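Side-chain contact in diphthine synthase (Entamoeba histolytica, PDB 3I4T), which probably methylates the diphthamide precursor on elongation factor 2 with S-adenosylmethionine, as diphthine synthases of the tetrapyrrole methylase family do: residues A[216-221]-A[267-272]. Numbering follows the deposited sequence.
Sequences EQLLEV and HCLLIP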
loop_
_atom_site.group_PDB
_atom_site.type_symbol
_atom_site.label_atom_id
_atom_site.label_comp_id
_atom_site.label_asym_id
_atom_site.label_seq_id
_atom_site.Cartn_x
_atom_site.Cartn_y
_atom_site.Cartn_z
ATOM N N GLU A 216 21.782 4.472 14.074
ATOM C CA GLU A 216 22.805 4.104 15.041
ATOM C C GLU A 216 22.936 2.586 15.119
ATOM O O GLU A 216 24.033 2.047 14.985
ATOM C CB GLU A 216 22.477 4.685 16.424
ATOM C CG GLU A 216 23.614 4.621 17.430
ATOM C CD GLU A 216 23.116 4.762 18.866
ATOM O OE1 GLU A 216 22.212 3.984 19.269
ATOM O OE2 GLU A 216 23.630 5.649 19.597
ATOM N N GLN A 217 21.808 1.908 15.315
ATOM C CA GLN A 217 21.793 0.453 15.458
ATOM C C GLN A 217 22.282 -0.262 14.189
ATOM O O GLN A 217 23.053 -1.219 14.277
ATOM C CB GLN A 217 20.392 -0.036 15.831
ATOM C CG GLN A 217 20.407 -1.405 16.485
ATOM C CD GLN A 217 19.035 -2.034 16.587
ATOM O OE1 GLN A 217 18.678 -2.889 15.777
ATOM N NE2 GLN A 217 18.267 -1.632 17.593
ATOM N N LEU A 218 21.833 0.209 13.025
ATOM C CA LEU A 218 22.250 -0.358 11.739
ATOM C C LEU A 218 23.758 -0.258 11.535
ATOM O O LEU A 218 24.387 -1.198 11.026
ATOM C CB LEU A 218 21.527 0.304 10.549
ATOM C CG LEU A 218 20.007 0.177 10.366
ATOM C CD1 LEU A 218 19.566 0.921 9.126
ATOM C CD2 LEU A 218 19.533 -1.249 10.283
ATOM N N LEU A 219 24.332 0.873 11.933
ATOM C CA LEU A 219 25.771 1.089 11.805
ATOM C C LEU A 219 26.551 0.158 12.719
ATOM O O LEU A 219 27.609 -0.340 12.350
ATOM C CB LEU A 219 26.124 2.555 12.062
ATOM C CG LEU A 219 25.707 3.472 10.901
ATOM C CD1 LEU A 219 25.954 4.948 11.204
ATOM C CD2 LEU A 219 26.423 3.069 9.616
ATOM N N GLU A 220 25.998 -0.108 13.895
ATOM C CA GLU A 220 26.632 -0.990 14.869
ATOM C C GLU A 220 26.584 -2.466 14.443
ATOM O O GLU A 220 27.527 -3.227 14.680
ATOM C CB GLU A 220 25.953 -0.802 16.218
ATOM C CG GLU A 220 26.757 -1.281 17.394
ATOM C CD GLU A 220 25.967 -1.191 18.681
ATOM O OE1 GLU A 220 25.543 -0.072 19.054
ATOM O OE2 GLU A 220 25.769 -2.244 19.324
ATOM N N VAL A 221 25.474 -2.856 13.823
ATOM C CA VAL A 221 25.301 -4.195 13.284
ATOM C C VAL A 221 26.256 -4.431 12.108
ATOM O O VAL A 221 26.851 -5.494 12.000
ATOM C CB VAL A 221 23.827 -4.431 12.894
ATOM C CG1 VAL A 221 23.662 -5.654 12.013
ATOM C CG2 VAL A 221 22.954 -4.542 14.149
ATOM N N HIS A 267 8.337 7.775 12.434
ATOM C CA HIS A 267 9.477 7.774 11.507
ATOM C C HIS A 267 9.647 6.419 10.817
ATOM O O HIS A 267 9.274 5.381 11.370
ATOM C CB HIS A 267 10.810 8.071 12.212
ATOM C CG HIS A 267 10.910 9.420 12.855
ATOM N ND1 HIS A 267 11.993 9.779 13.633
ATOM C CD2 HIS A 267 10.075 10.486 12.858
ATOM C CE1 HIS A 267 11.823 11.009 14.082
ATOM N NE2 HIS A 267 10.665 11.459 13.630
ATOM N N CYS A 268 10.232 6.450 9.619
ATOM C CA CYS A 268 10.750 5.257 8.962
ATOM C C CYS A 268 11.887 5.607 8.007
ATOM O O CYS A 268 12.098 6.777 7.677
ATOM C CB CYS A 268 9.653 4.493 8.215
ATOM S SG CYS A 268 8.983 5.391 6.821
ATOM N N LEU A 269 12.595 4.575 7.558
ATOM C CA LEU A 269 13.787 4.721 6.753
ATOM C C LEU A 269 13.659 3.943 5.450
ATOM O O LEU A 269 13.117 2.837 5.426
ATOM C CB LEU A 269 14.991 4.186 7.543
ATOM C CG LEU A 269 16.378 4.398 6.951
ATOM C CD1 LEU A 269 16.725 5.868 6.916
ATOM C CD2 LEU A 269 17.395 3.638 7.756
ATOM N N LEU A 270 14.159 4.525 4.369
ATOM C CA LEU A 270 14.245 3.816 3.100
ATOM C C LEU A 270 15.696 3.625 2.702
ATOM O O LEU A 270 16.474 4.584 2.637
ATOM C CB LEU A 270 13.493 4.549 1.991
ATOM C CG LEU A 270 12.081 5.072 2.266
ATOM C CD1 LEU A 270 11.549 5.742 1.003
ATOM C CD2 LEU A 270 11.133 3.991 2.737
ATOM N N ILE A 271 16.055 2.374 2.459
ATOM C CA ILE A 271 17.377 2.052 1.990
ATOM C C ILE A 271 17.277 1.642 0.524
ATOM O O ILE A 271 16.876 0.514 0.214
ATOM C CB ILE A 271 18.047 0.938 2.834
ATOM C CG1 ILE A 271 18.057 1.320 4.320
ATOM C CG2 ILE A 271 19.470 0.679 2.318
ATOM C CD1 ILE A 271 18.530 0.199 5.256
ATOM N N PRO A 272 17.626 2.572 -0.383
ATOM C CA PRO A 272 17.549 2.335 -1.824
ATOM C C PRO A 272 18.401 1.151 -2.245
ATOM O O PRO A 272 19.375 0.846 -1.571
ATOM C CB PRO A 272 18.126 3.621 -2.427
ATOM C CG PRO A 272 17.943 4.671 -1.371
ATOM C CD PRO A 272 18.043 3.952 -0.057
#
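L218 extends one methyl group, CD1, from the strand-facing side of helix 211-225 onto the methyl ends of L269 and I271. The closer meeting is with L269, tip to tip, with L218 CD1 3.7 Å from L269 CD2. The same L218 methyl comes within 4.1 Å of I271 CD1, again end to end, and is thus shared by both neighbours. L269 and I271 stand two positions apart on strand 267-271; the alternation of an extended chain puts both on the face turned to the helix, while L270 between them packs against S141 and strands 180-187 and 235-240. Leucine suits the helix position because its chain is long enough to cover its share of the 11.1 Å between the CA atoms of L218 and L269, the rest being supplied by L269. L218 CG sits anti to its own carbonyl carbon (chi1 -64°), sending CD1 toward the strand. L269 answers with equal length: its CG lies anti to the backbone N (chi1 -173°), and CD2 is the branch that reaches L218. I271, beta-branched as befits a strand, keeps CG2 close to the backbone and offers its longer arm, ending in CD1, to the helix. Around this small junction V182 touches both L269 and I271, V236 packs on L269, and Y166 of helix 166-175 lies against L218, so the three methyl tips belong to a wider apolar layer between helices and the mixed sheet. The strand's backbone is bonded to both neighbouring strands, L269 to V182 and L270 to V237, while the side chains of L269 and I271 meet the helix. With only 79 Å² buried and methyl groups alone in touch, the contact rests on dispersion and the exclusion of water, with little demand on direction.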